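Amy13K (Eubacterium rectale DSM 17629, PDB 6B3P) binds starch-derived malto-oligosaccharides through two family 26 carbohydrate-binding modules of a surface-anchored alpha-amylase, probably holding the enzyme to its starch substrate. Local coordinates at residues I105-A109 against L148-D152. Numbering follows the deposited sequence.
Sequences IHYLA and LGWYD
An antiparallel strand pair at one border of a four-stranded sheet in the second starch-binding module joins Tyr-107 to Tyr-151 through two backbone bonds: strand 101-108 runs beside 150-157, and the short axes lie 4.5 Å apart. Tyr-107 N reaches Tyr-151 O at 2.7 Å, nearly straight, and Tyr-107 O takes Tyr-151 N in return; Ala-109 N also bonds to Gly-149 O. The positive phi of Gly-149 would jam a CB against the preceding carbonyl, which favours glycine here.

The non-hydrogen-bonded pairs flank this one. In one, CB of Leu-108 sits 3.5 Å from the centroid of the Trp-150 six-membered ring and only 4° off its normal, a CH-pi contact over the face. Trp-150 CG stands anti to its carbonyl carbon (chi1 -69°), a setting that lays the indole across strand 101-108; CE3 comes close to Leu-108 N and Tyr-107 C and lies 3.7 Å from His-106 CB, while His-106 O is at the ring edge, near its plane. Trp-208 meets the indole edge-to-face. Replacing the indole by an alanine is likely to open a gap over Leu-108 CB and take from Trp-208 its edge-to-face partner. On the opposite face, which carries Tyr-107 and Tyr-151, Ala-109 CB packs 3.6 Å from Tyr-151 CE1.

In the other pair, His-106 ND1 donates to Asp-152 OD1 at 2.5 Å; the oxygen lies near the imidazole plane, but the nitrogen approaches it from above the carboxylate, the two planes being 79° apart. His-106 NE2 bonds to Glu-188 and Asp-152 OD2 to Asn-144. With both ring nitrogens engaged, the imidazole's rotation is fixed, and two flanking carboxylates would be expected to favour its protonated form.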
loop_
_atom_site.group_PDB
_atom_site.type_symbol
_atom_site.label_atom_id
_atom_site.label_comp_id
_atom_site.label_asym_id
_atom_site.label_seq_id
_atom_site.Cartn_x
_atom_site.Cartn_y
_atom_site.Cartn_z
ATOM N N ILE A 105 1.029 -6.913 4.452
ATOM C CA ILE A 105 0.886 -8.058 3.558
ATOM C C ILE A 105 -0.163 -9.029 4.090
ATOM O O ILE A 105 -0.058 -9.521 5.216
ATOM C CB ILE A 105 2.224 -8.799 3.372
ATOM C CG1 ILE A 105 3.319 -7.822 2.939
ATOM C CG2 ILE A 105 2.077 -9.907 2.333
ATOM C CD1 ILE A 105 4.726 -8.386 3.020
ATOM N N HIS A 106 -1.173 -9.291 3.265
ATOM C CA HIS A 106 -2.252 -10.208 3.608
ATOM C C HIS A 106 -2.028 -11.563 2.948
ATOM O O HIS A 106 -1.748 -11.632 1.751
ATOM C CB HIS A 106 -3.605 -9.641 3.170
ATOM C CG HIS A 106 -3.869 -8.252 3.662
ATOM N ND1 HIS A 106 -4.050 -7.956 4.996
ATOM C CD2 HIS A 106 -3.992 -7.078 2.998
ATOM C CE1 HIS A 106 -4.269 -6.661 5.133
ATOM N NE2 HIS A 106 -4.239 -6.105 3.935
ATOM N N TYR A 107 -2.147 -12.635 3.727
ATOM C CA TYR A 107 -2.035 -13.986 3.188
ATOM C C TYR A 107 -3.302 -14.800 3.416
ATOM O O TYR A 107 -3.823 -14.862 4.528
ATOM C CB TYR A 107 -0.850 -14.724 3.803
ATOM C CG TYR A 107 -0.691 -16.118 3.248
ATOM C CD1 TYR A 107 -0.373 -16.318 1.911
ATOM C CD2 TYR A 107 -0.871 -17.235 4.054
ATOM C CE1 TYR A 107 -0.233 -17.589 1.391
ATOM C CE2 TYR A 107 -0.732 -18.513 3.544
ATOM C CZ TYR A 107 -0.414 -18.683 2.212
ATOM O OH TYR A 107 -0.273 -19.952 1.701
ATOM N N LEU A 108 -3.775 -15.434 2.349
ATOM C CA LEU A 108 -4.952 -16.288 2.409
ATOM C C LEU A 108 -4.560 -17.727 2.717
ATOM O O LEU A 108 -4.107 -18.456 1.835
ATOM C CB LEU A 108 -5.715 -16.233 1.089
ATOM C CG LEU A 108 -6.928 -17.155 0.964
ATOM C CD1 LEU A 108 -7.977 -16.811 2.003
ATOM C CD2 LEU A 108 -7.499 -17.049 -0.433
ATOM N N ALA A 109 -4.742 -18.133 3.968
ATOM C CA ALA A 109 -4.434 -19.496 4.375
ATOM C C ALA A 109 -5.584 -20.435 4.027
ATOM O O ALA A 109 -6.725 -20.214 4.437
ATOM C CB ALA A 109 -4.139 -19.553 5.862
ATOM N N LEU A 148 -12.391 -13.613 6.264
ATOM C CA LEU A 148 -12.272 -15.020 6.625
ATOM C C LEU A 148 -11.172 -15.739 5.846
ATOM O O LEU A 148 -11.171 -15.750 4.615
ATOM C CB LEU A 148 -13.610 -15.730 6.399
ATOM C CG LEU A 148 -13.667 -17.214 6.762
ATOM C CD1 LEU A 148 -13.744 -17.393 8.268
ATOM C CD2 LEU A 148 -14.843 -17.885 6.076
ATOM N N GLY A 149 -10.243 -16.340 6.583
ATOM C CA GLY A 149 -9.195 -17.155 5.994
ATOM C C GLY A 149 -7.920 -16.382 5.722
ATOM O O GLY A 149 -6.899 -16.972 5.370
ATOM N N TRP A 150 -7.977 -15.063 5.886
ATOM C CA TRP A 150 -6.814 -14.212 5.660
ATOM C C TRP A 150 -6.040 -13.965 6.949
ATOM O O TRP A 150 -6.623 -13.913 8.033
ATOM C CB TRP A 150 -7.237 -12.874 5.053
ATOM C CG TRP A 150 -7.737 -12.972 3.645
ATOM C CD1 TRP A 150 -9.025 -13.178 3.246
ATOM C CD2 TRP A 150 -6.959 -12.860 2.447
ATOM N NE1 TRP A 150 -9.099 -13.203 1.874
ATOM C CE2 TRP A 150 -7.843 -13.009 1.360
ATOM C CE3 TRP A 150 -5.601 -12.649 2.187
ATOM C CZ2 TRP A 150 -7.415 -12.955 0.036
ATOM C CZ3 TRP A 150 -5.178 -12.595 0.872
ATOM C CH2 TRP A 150 -6.081 -12.747 -0.186
ATOM N N TYR A 151 -4.725 -13.815 6.817
ATOM C CA TYR A 151 -3.864 -13.435 7.931
ATOM C C TYR A 151 -3.031 -12.230 7.523
ATOM O O TYR A 151 -2.743 -12.040 6.341
ATOM C CB TYR A 151 -2.963 -14.596 8.351
ATOM C CG TYR A 151 -3.711 -15.755 8.968
ATOM C CD1 TYR A 151 -4.469 -16.614 8.183
ATOM C CD2 TYR A 151 -3.654 -15.996 10.335
ATOM C CE1 TYR A 151 -5.155 -17.674 8.740
ATOM C CE2 TYR A 151 -4.336 -17.057 10.903
ATOM C CZ TYR A 151 -5.085 -17.892 10.101
ATOM O OH TYR A 151 -5.763 -18.947 10.662
ATOM N N ASP A 152 -2.642 -11.422 8.505
ATOM C CA ASP A 152 -1.943 -10.172 8.237
ATOM C C ASP A 152 -0.569 -10.123 8.891
ATOM O O ASP A 152 -0.367 -10.661 9.979
ATOM C CB ASP A 152 -2.773 -8.984 8.732
ATOM C CG ASP A 152 -4.204 -9.026 8.243
ATOM O OD1 ASP A 152 -4.425 -9.384 7.067
ATOM O OD2 ASP A 152 -5.111 -8.704 9.039
#